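ALDH21) (Physcomitrella patens subsp. patens, PDB 5N5S) probably catalyses the NADP(+)-dependent, non-phosphorylating oxidation of D-glyceraldehyde 3-phosphate to 3-phosphoglycerate, as an aldehyde dehydrogenase family enzyme. Local coordinates at residues G180-V185 and F258-F263; G316-I321 and E414-V419; A410-I415 and N437-L442. One frame throughout, in Å; residues are numbered along the deposited sequence.

Interaction 1 of 3, residues G180-V185 and F258-F263. With NAP (NADP nicotinamide-adenine-dinucleotide phosphate), chain G.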
loop_
_atom_site.group_PDB
_atom_site.type_symbol
_atom_site.label_atom_id
_atom_site.label_comp_id
_atom_site.label_asym_id
_atom_site.label_seq_id
_atom_site.Cartn_x
_atom_site.Cartn_y
_atom_site.Cartn_z
ATOM N N GLY B 180 13.865 -7.887 -17.825
ATOM C CA GLY B 180 14.422 -8.605 -18.963
ATOM C C GLY B 180 15.234 -9.816 -18.537
ATOM O O GLY B 180 14.992 -10.348 -17.447
ATOM N N PRO B 181 16.227 -10.268 -19.364
ATOM C CA PRO B 181 17.025 -11.457 -18.988
ATOM C C PRO B 181 17.803 -11.288 -17.697
ATOM O O PRO B 181 18.387 -10.234 -17.445
ATOM C CB PRO B 181 17.941 -11.673 -20.192
ATOM C CG PRO B 181 17.234 -10.978 -21.334
ATOM C CD PRO B 181 16.618 -9.772 -20.703
ATOM N N VAL B 182 17.748 -12.320 -16.850
ATOM C CA VAL B 182 18.376 -12.327 -15.541
ATOM C C VAL B 182 19.499 -13.364 -15.502
ATOM O O VAL B 182 19.338 -14.486 -15.984
ATOM C CB VAL B 182 17.307 -12.560 -14.429
ATOM C CG1 VAL B 182 17.908 -12.477 -13.030
ATOM C CG2 VAL B 182 16.128 -11.591 -14.561
ATOM N N SER B 183 20.638 -12.979 -14.927
ATOM C CA SER B 183 21.766 -13.871 -14.706
ATOM C C SER B 183 21.705 -14.294 -13.240
ATOM O O SER B 183 21.626 -13.442 -12.345
ATOM C CB SER B 183 23.083 -13.172 -15.003
ATOM O OG SER B 183 24.158 -14.065 -14.773
ATOM N N MET B 184 21.725 -15.610 -13.002
ATOM C CA MET B 184 21.661 -16.162 -11.653
ATOM C C MET B 184 22.867 -17.011 -11.333
ATOM O O MET B 184 23.246 -17.893 -12.104
ATOM C CB MET B 184 20.374 -16.972 -11.446
ATOM C CG MET B 184 19.132 -16.183 -11.670
ATOM S SD MET B 184 17.754 -17.281 -11.876
ATOM C CE MET B 184 16.466 -16.107 -11.936
ATOM N N VAL B 185 23.483 -16.717 -10.193
ATOM C CA VAL B 185 24.644 -17.447 -9.690
ATOM C C VAL B 185 24.321 -17.792 -8.230
ATOM O O VAL B 185 24.066 -16.893 -7.428
ATOM C CB VAL B 185 25.974 -16.672 -9.867
ATOM C CG1 VAL B 185 27.153 -17.523 -9.429
ATOM C CG2 VAL B 185 26.168 -16.208 -11.312
ATOM N N PHE B 258 22.172 -9.323 -20.304
ATOM C CA PHE B 258 21.475 -9.514 -19.041
ATOM C C PHE B 258 21.182 -8.118 -18.479
ATOM O O PHE B 258 22.069 -7.250 -18.480
ATOM C CB PHE B 258 22.336 -10.287 -18.038
ATOM C CG PHE B 258 22.636 -11.742 -18.313
ATOM C CD1 PHE B 258 21.617 -12.689 -18.320
ATOM C CD2 PHE B 258 23.951 -12.188 -18.416
ATOM C CE1 PHE B 258 21.904 -14.050 -18.482
ATOM C CE2 PHE B 258 24.235 -13.547 -18.556
ATOM C CZ PHE B 258 23.209 -14.469 -18.585
ATOM N N LYS B 259 19.941 -7.903 -18.003
ATOM C CA LYS B 259 19.528 -6.625 -17.424
ATOM C C LYS B 259 19.693 -6.622 -15.900
ATOM O O LYS B 259 19.702 -5.559 -15.273
ATOM C CB LYS B 259 18.099 -6.252 -17.861
ATOM C CG LYS B 259 17.934 -6.030 -19.383
ATOM C CD LYS B 259 18.720 -4.816 -19.950
ATOM C CE LYS B 259 18.139 -3.410 -19.756
ATOM N NZ LYS B 259 16.862 -3.201 -20.492
ATOM N N LEU B 260 19.866 -7.816 -15.319
ATOM C CA LEU B 260 20.076 -8.004 -13.894
ATOM C C LEU B 260 20.972 -9.205 -13.622
ATOM O O LEU B 260 20.852 -10.240 -14.283
ATOM C CB LEU B 260 18.722 -8.154 -13.150
ATOM C CG LEU B 260 18.756 -8.599 -11.665
ATOM C CD1 LEU B 260 19.032 -7.430 -10.731
ATOM C CD2 LEU B 260 17.478 -9.279 -11.273
ATOM N N LEU B 261 21.859 -9.052 -12.641
ATOM C CA LEU B 261 22.700 -10.102 -12.107
ATOM C C LEU B 261 22.283 -10.289 -10.639
ATOM O O LEU B 261 22.317 -9.339 -9.848
ATOM C CB LEU B 261 24.211 -9.760 -12.211
ATOM C CG LEU B 261 25.181 -10.593 -11.333
ATOM C CD1 LEU B 261 25.239 -12.065 -11.778
ATOM C CD2 LEU B 261 26.564 -9.988 -11.330
ATOM N N THR B 262 21.845 -11.494 -10.296
ATOM C CA THR B 262 21.487 -11.820 -8.916
ATOM C C THR B 262 22.448 -12.912 -8.450
ATOM O O THR B 262 22.483 -14.009 -9.011
ATOM C CB THR B 262 19.970 -12.070 -8.708
ATOM O OG1 THR B 262 19.734 -12.434 -7.348
ATOM C CG2 THR B 262 19.369 -13.099 -9.662
ATOM N N PHE B 263 23.288 -12.557 -7.480
ATOM C CA PHE B 263 24.308 -13.439 -6.932
ATOM C C PHE B 263 24.110 -13.748 -5.464
ATOM O O PHE B 263 23.857 -12.848 -4.657
ATOM C CB PHE B 263 25.704 -12.828 -7.166
ATOM C CG PHE B 263 26.872 -13.565 -6.545
ATOM C CD1 PHE B 263 27.510 -14.597 -7.227
ATOM C CD2 PHE B 263 27.346 -13.219 -5.285
ATOM C CE1 PHE B 263 28.595 -15.273 -6.658
ATOM C CE2 PHE B 263 28.429 -13.903 -4.718
ATOM C CZ PHE B 263 29.048 -14.916 -5.415
HETATM P PA NAP G . 31.262 -18.857 -3.657
HETATM O O1A NAP G . 31.569 -17.408 -3.753
HETATM O O2A NAP G . 32.505 -19.755 -3.649
HETATM O O5B NAP G . 30.430 -19.357 -4.928
HETATM C C5B NAP G . 29.056 -19.059 -5.248
HETATM C C4B NAP G . 28.868 -19.267 -6.732
HETATM O O4B NAP G . 29.687 -18.330 -7.472
HETATM C C3B NAP G . 29.207 -20.654 -7.287
HETATM O O3B NAP G . 28.213 -21.047 -8.229
HETATM C C2B NAP G . 30.569 -20.438 -7.944
HETATM O O2B NAP G . 30.968 -21.409 -8.934
HETATM C C1B NAP G . 30.398 -19.024 -8.481
HETATM N N9A NAP G . 31.552 -18.218 -8.881
HETATM C C8A NAP G . 32.709 -18.011 -8.175
HETATM N N7A NAP G . 33.543 -17.181 -8.750
HETATM C C5A NAP G . 32.891 -16.811 -9.917
HETATM C C6A NAP G . 33.236 -15.928 -10.964
HETATM N N6A NAP G . 34.362 -15.212 -10.987
HETATM N N1A NAP G . 32.354 -15.781 -11.983
HETATM C C2A NAP G . 31.207 -16.470 -11.946
HETATM N N3A NAP G . 30.771 -17.325 -11.011
HETATM C C4A NAP G . 31.664 -17.450 -10.015
HETATM O O3 NAP G . 30.380 -19.393 -2.436
HETATM P PN NAP G . 30.005 -20.838 -1.858
HETATM O O1N NAP G . 31.217 -21.455 -1.272
HETATM O O2N NAP G . 29.247 -21.588 -2.882
HETATM O O5D NAP G . 29.028 -20.412 -0.669
HETATM C C5D NAP G . 29.538 -19.901 0.590
HETATM C C4D NAP G . 29.320 -18.411 0.741
HETATM O O4D NAP G . 27.963 -18.069 0.366
HETATM C C3D NAP G . 29.464 -17.888 2.167
HETATM O O3D NAP G . 30.131 -16.629 2.207
HETATM C C2D NAP G . 28.005 -17.785 2.607
HETATM O O2D NAP G . 27.745 -16.913 3.697
HETATM C C1D NAP G . 27.385 -17.190 1.310
HETATM N N1N NAP G . 25.876 -17.388 1.296
HETATM C C2N NAP G . 25.014 -16.271 1.306
HETATM C C3N NAP G . 23.650 -16.481 1.425
HETATM C C7N NAP G . 22.614 -15.385 1.586
HETATM O O7N NAP G . 21.399 -15.677 1.532
HETATM N N7N NAP G . 23.040 -14.127 1.739
HETATM C C4N NAP G . 23.180 -17.793 1.511
HETATM C C5N NAP G . 24.058 -18.865 1.489
HETATM C C6N NAP G . 25.398 -18.643 1.374
HETATM P P2B NAP G . 31.642 -22.829 -8.626
HETATM O O1X NAP G . 31.502 -23.299 -7.197
HETATM O O2X NAP G . 33.112 -22.703 -9.094
HETATM O O3X NAP G . 30.854 -23.685 -9.616
#

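Interaction 2 of 3, residues G316-I321 and E414-V419. With NAP (NADP nicotinamide-adenine-dinucleotide phosphate), chain G.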
loop_
_atom_site.group_PDB
_atom_site.type_symbol
_atom_site.label_atom_id
_atom_site.label_comp_id
_atom_site.label_asym_id
_atom_site.label_seq_id
_atom_site.Cartn_x
_atom_site.Cartn_y
_atom_site.Cartn_z
ATOM N N GLY B 316 26.105 -27.661 10.376
ATOM C CA GLY B 316 27.487 -27.534 10.820
ATOM C C GLY B 316 28.060 -26.147 10.611
ATOM O O GLY B 316 29.216 -26.019 10.204
ATOM N N GLY B 317 27.226 -25.121 10.830
ATOM C CA GLY B 317 27.590 -23.718 10.672
ATOM C C GLY B 317 27.814 -23.261 9.244
ATOM O O GLY B 317 28.182 -22.104 9.020
ATOM N N GLN B 318 27.585 -24.156 8.263
ATOM C CA GLN B 318 27.745 -23.858 6.839
ATOM C C GLN B 318 26.473 -23.174 6.327
ATOM O O GLN B 318 25.764 -23.679 5.450
ATOM C CB GLN B 318 28.147 -25.112 6.035
ATOM C CG GLN B 318 29.556 -25.602 6.371
ATOM C CD GLN B 318 29.949 -26.845 5.618
ATOM O OE1 GLN B 318 30.966 -26.880 4.902
ATOM N NE2 GLN B 318 29.139 -27.890 5.735
ATOM N N SER B 319 26.196 -22.009 6.936
ATOM C CA SER B 319 25.059 -21.119 6.708
ATOM C C SER B 319 25.548 -19.666 6.795
ATOM O O SER B 319 26.486 -19.343 7.541
ATOM C CB SER B 319 23.979 -21.373 7.763
ATOM O OG SER B 319 22.829 -20.552 7.638
ATOM N N CYS B 320 24.907 -18.805 6.010
ATOM C CA CYS B 320 25.143 -17.366 5.912
ATOM C C CYS B 320 24.623 -16.639 7.133
ATOM O O CYS B 320 25.046 -15.509 7.391
ATOM C CB CYS B 320 24.481 -16.835 4.651
ATOM S SG CYS B 320 22.799 -17.463 4.399
ATOM N N ILE B 321 23.642 -17.256 7.839
ATOM C CA ILE B 321 23.029 -16.744 9.082
ATOM C C ILE B 321 23.381 -17.642 10.278
ATOM O O ILE B 321 22.637 -17.720 11.255
ATOM C CB ILE B 321 21.511 -16.446 8.970
ATOM C CG1 ILE B 321 20.725 -17.617 8.331
ATOM C CG2 ILE B 321 21.288 -15.128 8.254
ATOM C CD1 ILE B 321 19.161 -17.484 8.360
ATOM N N GLU B 414 34.181 -14.549 8.523
ATOM C CA GLU B 414 33.109 -15.543 8.571
ATOM C C GLU B 414 33.743 -16.940 8.652
ATOM O O GLU B 414 34.520 -17.329 7.768
ATOM C CB GLU B 414 32.202 -15.419 7.329
ATOM C CG GLU B 414 31.221 -16.570 7.176
ATOM C CD GLU B 414 30.245 -16.435 6.027
ATOM O OE1 GLU B 414 30.638 -15.885 4.974
ATOM O OE2 GLU B 414 29.093 -16.905 6.168
ATOM N N ILE B 415 33.424 -17.671 9.724
ATOM C CA ILE B 415 33.972 -18.995 9.990
ATOM C C ILE B 415 33.353 -20.052 9.045
ATOM O O ILE B 415 34.102 -20.834 8.449
ATOM C CB ILE B 415 33.868 -19.311 11.521
ATOM C CG1 ILE B 415 35.270 -19.595 12.133
ATOM C CG2 ILE B 415 32.828 -20.381 11.916
ATOM C CD1 ILE B 415 35.995 -20.940 11.764
ATOM N N PHE B 416 32.005 -20.032 8.866
ATOM C CA PHE B 416 31.233 -20.961 8.020
ATOM C C PHE B 416 31.535 -22.429 8.406
ATOM O O PHE B 416 31.743 -23.286 7.547
ATOM C CB PHE B 416 31.478 -20.655 6.521
ATOM C CG PHE B 416 30.365 -21.032 5.575
ATOM C CD1 PHE B 416 29.206 -20.267 5.496
ATOM C CD2 PHE B 416 30.496 -22.119 4.721
ATOM C CE1 PHE B 416 28.181 -20.613 4.613
ATOM C CE2 PHE B 416 29.475 -22.457 3.831
ATOM C CZ PHE B 416 28.327 -21.695 3.777
ATOM N N GLY B 417 31.577 -22.672 9.719
ATOM C CA GLY B 417 31.873 -23.965 10.326
ATOM C C GLY B 417 31.175 -24.179 11.657
ATOM O O GLY B 417 30.514 -23.258 12.149
ATOM N N PRO B 418 31.288 -25.392 12.275
ATOM C CA PRO B 418 30.607 -25.625 13.562
ATOM C C PRO B 418 31.413 -25.065 14.737
ATOM O O PRO B 418 31.883 -25.806 15.595
ATOM C CB PRO B 418 30.433 -27.152 13.602
ATOM C CG PRO B 418 31.520 -27.692 12.735
ATOM C CD PRO B 418 32.044 -26.590 11.846
ATOM N N VAL B 419 31.580 -23.729 14.747
ATOM C CA VAL B 419 32.339 -22.968 15.746
ATOM C C VAL B 419 31.469 -21.804 16.269
ATOM O O VAL B 419 30.918 -21.035 15.477
ATOM C CB VAL B 419 33.703 -22.455 15.172
ATOM C CG1 VAL B 419 34.523 -21.728 16.234
ATOM C CG2 VAL B 419 34.519 -23.587 14.544
HETATM P PA NAP G . 31.262 -18.857 -3.657
HETATM O O1A NAP G . 31.569 -17.408 -3.753
HETATM O O2A NAP G . 32.505 -19.755 -3.649
HETATM O O5B NAP G . 30.430 -19.357 -4.928
HETATM C C5B NAP G . 29.056 -19.059 -5.248
HETATM C C4B NAP G . 28.868 -19.267 -6.732
HETATM O O4B NAP G . 29.687 -18.330 -7.472
HETATM C C3B NAP G . 29.207 -20.654 -7.287
HETATM O O3B NAP G . 28.213 -21.047 -8.229
HETATM C C2B NAP G . 30.569 -20.438 -7.944
HETATM O O2B NAP G . 30.968 -21.409 -8.934
HETATM C C1B NAP G . 30.398 -19.024 -8.481
HETATM N N9A NAP G . 31.552 -18.218 -8.881
HETATM C C8A NAP G . 32.709 -18.011 -8.175
HETATM N N7A NAP G . 33.543 -17.181 -8.750
HETATM C C5A NAP G . 32.891 -16.811 -9.917
HETATM C C6A NAP G . 33.236 -15.928 -10.964
HETATM N N6A NAP G . 34.362 -15.212 -10.987
HETATM N N1A NAP G . 32.354 -15.781 -11.983
HETATM C C2A NAP G . 31.207 -16.470 -11.946
HETATM N N3A NAP G . 30.771 -17.325 -11.011
HETATM C C4A NAP G . 31.664 -17.450 -10.015
HETATM O O3 NAP G . 30.380 -19.393 -2.436
HETATM P PN NAP G . 30.005 -20.838 -1.858
HETATM O O1N NAP G . 31.217 -21.455 -1.272
HETATM O O2N NAP G . 29.247 -21.588 -2.882
HETATM O O5D NAP G . 29.028 -20.412 -0.669
HETATM C C5D NAP G . 29.538 -19.901 0.590
HETATM C C4D NAP G . 29.320 -18.411 0.741
HETATM O O4D NAP G . 27.963 -18.069 0.366
HETATM C C3D NAP G . 29.464 -17.888 2.167
HETATM O O3D NAP G . 30.131 -16.629 2.207
HETATM C C2D NAP G . 28.005 -17.785 2.607
HETATM O O2D NAP G . 27.745 -16.913 3.697
HETATM C C1D NAP G . 27.385 -17.190 1.310
HETATM N N1N NAP G . 25.876 -17.388 1.296
HETATM C C2N NAP G . 25.014 -16.271 1.306
HETATM C C3N NAP G . 23.650 -16.481 1.425
HETATM C C7N NAP G . 22.614 -15.385 1.586
HETATM O O7N NAP G . 21.399 -15.677 1.532
HETATM N N7N NAP G . 23.040 -14.127 1.739
HETATM C C4N NAP G . 23.180 -17.793 1.511
HETATM C C5N NAP G . 24.058 -18.865 1.489
HETATM C C6N NAP G . 25.398 -18.643 1.374
HETATM P P2B NAP G . 31.642 -22.829 -8.626
HETATM O O1X NAP G . 31.502 -23.299 -7.197
HETATM O O2X NAP G . 33.112 -22.703 -9.094
HETATM O O3X NAP G . 30.854 -23.685 -9.616
#

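Interaction 3 of 3, residues A410-I415 and N437-L442. With NAP (NADP nicotinamide-adenine-dinucleotide phosphate), chain G.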
loop_
_atom_site.group_PDB
_atom_site.type_symbol
_atom_site.label_atom_id
_atom_site.label_comp_id
_atom_site.label_asym_id
_atom_site.label_seq_id
_atom_site.Cartn_x
_atom_site.Cartn_y
_atom_site.Cartn_z
ATOM N N ALA B 410 38.941 -16.223 13.356
ATOM C CA ALA B 410 37.693 -16.818 13.836
ATOM C C ALA B 410 36.671 -15.740 14.282
ATOM O O ALA B 410 35.467 -15.948 14.136
ATOM C CB ALA B 410 37.979 -17.782 14.975
ATOM N N ARG B 411 37.159 -14.585 14.784
ATOM C CA ARG B 411 36.332 -13.458 15.229
ATOM C C ARG B 411 36.075 -12.418 14.123
ATOM O O ARG B 411 34.952 -11.918 13.997
ATOM C CB ARG B 411 36.940 -12.811 16.501
ATOM C CG ARG B 411 36.285 -11.516 17.011
ATOM C CD ARG B 411 34.782 -11.604 17.267
ATOM N NE ARG B 411 34.230 -10.344 17.764
ATOM C CZ ARG B 411 33.786 -9.356 16.997
ATOM N NH1 ARG B 411 33.308 -8.249 17.546
ATOM N NH2 ARG B 411 33.835 -9.457 15.676
ATOM N N LYS B 412 37.120 -12.073 13.361
ATOM C CA LYS B 412 37.096 -11.072 12.299
ATOM C C LYS B 412 36.292 -11.530 11.065
ATOM O O LYS B 412 35.356 -10.847 10.634
ATOM C CB LYS B 412 38.549 -10.735 11.908
ATOM C CG LYS B 412 38.743 -9.413 11.165
ATOM C CD LYS B 412 40.102 -9.348 10.451
ATOM C CE LYS B 412 41.293 -9.263 11.387
ATOM N NZ LYS B 412 42.535 -9.741 10.730
ATOM N N GLU B 413 36.685 -12.676 10.497
ATOM C CA GLU B 413 36.119 -13.239 9.276
ATOM C C GLU B 413 35.016 -14.273 9.546
ATOM O O GLU B 413 34.924 -14.805 10.657
ATOM C CB GLU B 413 37.249 -13.843 8.408
ATOM C CG GLU B 413 38.424 -12.909 8.121
ATOM C CD GLU B 413 38.150 -11.629 7.345
ATOM O OE1 GLU B 413 37.221 -11.609 6.502
ATOM O OE2 GLU B 413 38.884 -10.641 7.576
ATOM N N GLU B 414 34.181 -14.549 8.523
ATOM C CA GLU B 414 33.109 -15.543 8.571
ATOM C C GLU B 414 33.743 -16.940 8.652
ATOM O O GLU B 414 34.520 -17.329 7.768
ATOM C CB GLU B 414 32.202 -15.419 7.329
ATOM C CG GLU B 414 31.221 -16.570 7.176
ATOM C CD GLU B 414 30.245 -16.435 6.027
ATOM O OE1 GLU B 414 30.638 -15.885 4.974
ATOM O OE2 GLU B 414 29.093 -16.905 6.168
ATOM N N ILE B 415 33.424 -17.671 9.724
ATOM C CA ILE B 415 33.972 -18.995 9.990
ATOM C C ILE B 415 33.353 -20.052 9.045
ATOM O O ILE B 415 34.102 -20.834 8.449
ATOM C CB ILE B 415 33.868 -19.311 11.521
ATOM C CG1 ILE B 415 35.270 -19.595 12.133
ATOM C CG2 ILE B 415 32.828 -20.381 11.916
ATOM C CD1 ILE B 415 35.995 -20.940 11.764
ATOM N N ASN B 437 30.152 -4.668 15.814
ATOM C CA ASN B 437 31.601 -4.623 15.606
ATOM C C ASN B 437 32.056 -5.755 14.668
ATOM O O ASN B 437 32.697 -6.727 15.081
ATOM C CB ASN B 437 32.360 -4.575 16.938
ATOM C CG ASN B 437 33.830 -4.293 16.807
ATOM O OD1 ASN B 437 34.325 -3.804 15.774
ATOM N ND2 ASN B 437 34.571 -4.600 17.861
ATOM N N THR B 438 31.659 -5.604 13.380
ATOM C CA THR B 438 31.894 -6.522 12.264
ATOM C C THR B 438 31.713 -5.798 10.933
ATOM O O THR B 438 30.938 -4.841 10.853
ATOM C CB THR B 438 30.998 -7.798 12.381
ATOM O OG1 THR B 438 31.361 -8.740 11.375
ATOM C CG2 THR B 438 29.500 -7.505 12.309
ATOM N N HIS B 439 32.419 -6.260 9.884
ATOM C CA HIS B 439 32.266 -5.700 8.543
ATOM C C HIS B 439 31.034 -6.317 7.854
ATOM O O HIS B 439 30.611 -5.851 6.791
ATOM C CB HIS B 439 33.559 -5.779 7.698
ATOM C CG HIS B 439 34.266 -7.103 7.714
ATOM N ND1 HIS B 439 34.333 -7.908 6.578
ATOM C CD2 HIS B 439 34.978 -7.691 8.704
ATOM C CE1 HIS B 439 35.057 -8.964 6.926
ATOM N NE2 HIS B 439 35.462 -8.880 8.195
ATOM N N TYR B 440 30.429 -7.331 8.507
ATOM C CA TYR B 440 29.220 -8.013 8.051
ATOM C C TYR B 440 27.973 -7.364 8.670
ATOM O O TYR B 440 28.099 -6.485 9.521
ATOM C CB TYR B 440 29.284 -9.518 8.369
ATOM C CG TYR B 440 30.491 -10.224 7.789
ATOM C CD1 TYR B 440 30.508 -10.645 6.460
ATOM C CD2 TYR B 440 31.607 -10.498 8.576
ATOM C CE1 TYR B 440 31.607 -11.326 5.932
ATOM C CE2 TYR B 440 32.697 -11.200 8.069
ATOM C CZ TYR B 440 32.703 -11.598 6.743
ATOM O OH TYR B 440 33.803 -12.261 6.255
ATOM N N GLY B 441 26.793 -7.787 8.233
ATOM C CA GLY B 441 25.531 -7.259 8.734
ATOM C C GLY B 441 24.334 -7.920 8.093
ATOM O O GLY B 441 23.528 -7.244 7.451
ATOM N N LEU B 442 24.233 -9.253 8.227
ATOM C CA LEU B 442 23.133 -10.011 7.628
ATOM C C LEU B 442 21.965 -10.080 8.601
ATOM O O LEU B 442 20.950 -9.391 8.424
ATOM C CB LEU B 442 23.613 -11.406 7.132
ATOM C CG LEU B 442 22.717 -12.181 6.132
ATOM C CD1 LEU B 442 22.253 -11.329 5.006
ATOM C CD2 LEU B 442 23.443 -13.362 5.561
HETATM P PA NAP G . 31.262 -18.857 -3.657
HETATM O O1A NAP G . 31.569 -17.408 -3.753
HETATM O O2A NAP G . 32.505 -19.755 -3.649
HETATM O O5B NAP G . 30.430 -19.357 -4.928
HETATM C C5B NAP G . 29.056 -19.059 -5.248
HETATM C C4B NAP G . 28.868 -19.267 -6.732
HETATM O O4B NAP G . 29.687 -18.330 -7.472
HETATM C C3B NAP G . 29.207 -20.654 -7.287
HETATM O O3B NAP G . 28.213 -21.047 -8.229
HETATM C C2B NAP G . 30.569 -20.438 -7.944
HETATM O O2B NAP G . 30.968 -21.409 -8.934
HETATM C C1B NAP G . 30.398 -19.024 -8.481
HETATM N N9A NAP G . 31.552 -18.218 -8.881
HETATM C C8A NAP G . 32.709 -18.011 -8.175
HETATM N N7A NAP G . 33.543 -17.181 -8.750
HETATM C C5A NAP G . 32.891 -16.811 -9.917
HETATM C C6A NAP G . 33.236 -15.928 -10.964
HETATM N N6A NAP G . 34.362 -15.212 -10.987
HETATM N N1A NAP G . 32.354 -15.781 -11.983
HETATM C C2A NAP G . 31.207 -16.470 -11.946
HETATM N N3A NAP G . 30.771 -17.325 -11.011
HETATM C C4A NAP G . 31.664 -17.450 -10.015
HETATM O O3 NAP G . 30.380 -19.393 -2.436
HETATM P PN NAP G . 30.005 -20.838 -1.858
HETATM O O1N NAP G . 31.217 -21.455 -1.272
HETATM O O2N NAP G . 29.247 -21.588 -2.882
HETATM O O5D NAP G . 29.028 -20.412 -0.669
HETATM C C5D NAP G . 29.538 -19.901 0.590
HETATM C C4D NAP G . 29.320 -18.411 0.741
HETATM O O4D NAP G . 27.963 -18.069 0.366
HETATM C C3D NAP G . 29.464 -17.888 2.167
HETATM O O3D NAP G . 30.131 -16.629 2.207
HETATM C C2D NAP G . 28.005 -17.785 2.607
HETATM O O2D NAP G . 27.745 -16.913 3.697
HETATM C C1D NAP G . 27.385 -17.190 1.310
HETATM N N1N NAP G . 25.876 -17.388 1.296
HETATM C C2N NAP G . 25.014 -16.271 1.306
HETATM C C3N NAP G . 23.650 -16.481 1.425
HETATM C C7N NAP G . 22.614 -15.385 1.586
HETATM O O7N NAP G . 21.399 -15.677 1.532
HETATM N N7N NAP G . 23.040 -14.127 1.739
HETATM C C4N NAP G . 23.180 -17.793 1.511
HETATM C C5N NAP G . 24.058 -18.865 1.489
HETATM C C6N NAP G . 25.398 -18.643 1.374
HETATM P P2B NAP G . 31.642 -22.829 -8.626
HETATM O O1X NAP G . 31.502 -23.299 -7.197
HETATM O O2X NAP G . 33.112 -22.703 -9.094
HETATM O O3X NAP G . 30.854 -23.685 -9.616
#

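Interaction 1 of 3, residues G180-V185 and F258-F263
Strands 182-185 and 260-263 run parallel, their axes 4.7 Å apart at closest, with Val182 beside Leu260 and Val185 beside Phe263. Ser183 is gripped by both its backbone N and its O: the N donates to Leu260 O at 2.8 Å, and the O receives Thr262 N in an almost straight bond (178°). Val185 N to Thr262 O and Lys259 N to Pro181 O complete the pairing. Phe258 folds back over the first strand so that Ser183 CB sits above the middle of its ring, 3.5 Å from the centroid, a CH-pi contact. With a leucine in place of Phe258 that aromatic face would be lost, and the CB of Ser183 would probably be left poorly covered. Ser183 OG is hydrogen-bonded to Phe252 O, outside the two segments. These are neighbouring strands of the Rossmann-type sheet of the cofactor domain, and strand 209-212 flanks 182-185 on its other edge. On the face with Val182 and Thr262, Val182 CG1 touches both Leu260 CD2 and Thr262 CG2. At the C-terminal ends, Val185 CG1 packs at the edge of the Phe263 ring, 3.7 Å from CD1, and the NADP ribose oxygen O4B lies 3.3 Å from Phe263 CE1.

Interaction 2 of 3, residues G316-I321 and E414-V419
Phe416 lays one face of its ring against the backbone of Gln318, the centre of an inverse gamma turn in the loop that carries Cys320, a residue of both the NADP and the succinate sites of this aldehyde dehydrogenase. Gln318 CA stands over the ring centre, 3.7 Å from the centroid and 8° off the normal, in a CH-pi contact. The opposite face meets the nicotinamide ribose at NAP C3D, which leaves the phenyl sandwiched between protein loop and cofactor. Phe416 CG is anti to the backbone N (chi1 -153°), a torsion that carries the ring in toward Ser319 N.

The tight part is the glycine-rich run, where the two segments pass in roughly opposite directions. Gly317 CA comes within 3.3 Å of Gly417 O, a nearly straight CA-H...O contact, and a side chain on Gly317 would collide with that carbonyl. Gly316 O lies 3.0 Å from Pro418 N, which has no hydrogen to offer, so this is close packing and not a bond.

Contact is looser toward the cofactor, where Glu414 is partly exposed and its OE2 stays 3.8 Å from Ser319 O. Its extended chain serves the ribose instead, each carboxylate oxygen taking one hydroxyl: NAP O3D donates to OE1 at 2.9 Å, and NAP O2D to OE2 at 2.8 Å.

Interaction 3 of 3, residues A410-I415 and N437-L442
The guanidinium of Arg411 meets Asn437 O at its edge, in plane, and grips that single carbonyl oxygen end-on with both NH1 and NH2, each at 3.0 Å. The imidazole of His439 has Glu413 OE1 at its edge, 3.4 Å from CE1, while Tyr440 CE2 of the next residue lies over one face toward the rim; Tyr440 in turn receives His439 ND1 over a face of its own ring. From this pair, two polar groups reach the end of helix 409-412. His439 NE2 makes a weak, bent bond (127°) to Lys412 O, and Tyr440 OH accepts Glu414 N at 3.2 Å, fixing the backbone just where the chain leaves the helix. The hydroxyl thus probably helps to position Glu414 from the second shell. A bend at chi2 (55°) brings the Arg411 chain round to Asn437, and its NH1 also forms a salt bridge with Glu434, the residue that holds Asn437 ND2 as well. Asp486 takes the other ring nitrogen of His439. The contact therefore ties the C-terminal end of helix 409-412 to the loop between helix 428-435 and strand 443-447, with Arg411 packed on strands 323-329 and 419-425 and Glu413 on Trp374 of helix 365-380.

All three contacts touch the same NADP, but at different places. Interaction 1 is buried sheet core, held by regular backbone bonds, and meets the adenosine ribose at the strand ends; its centre lies about 27 Å from those of the other two. Interactions 2 and 3 are neighbours, with centres about 11 Å apart, and share Glu414 and Ile415. Interaction 2 is also buried, yet relies on close glycine contacts and an aromatic face rather than conventional hydrogen bonds between its segments. Interaction 3 is only partly buried and the most polar, using side chains to catch carbonyls and an N-H. Leu442 of 437-442 also packs on Cys320 and Ile321, joining both contacts near the nicotinamide.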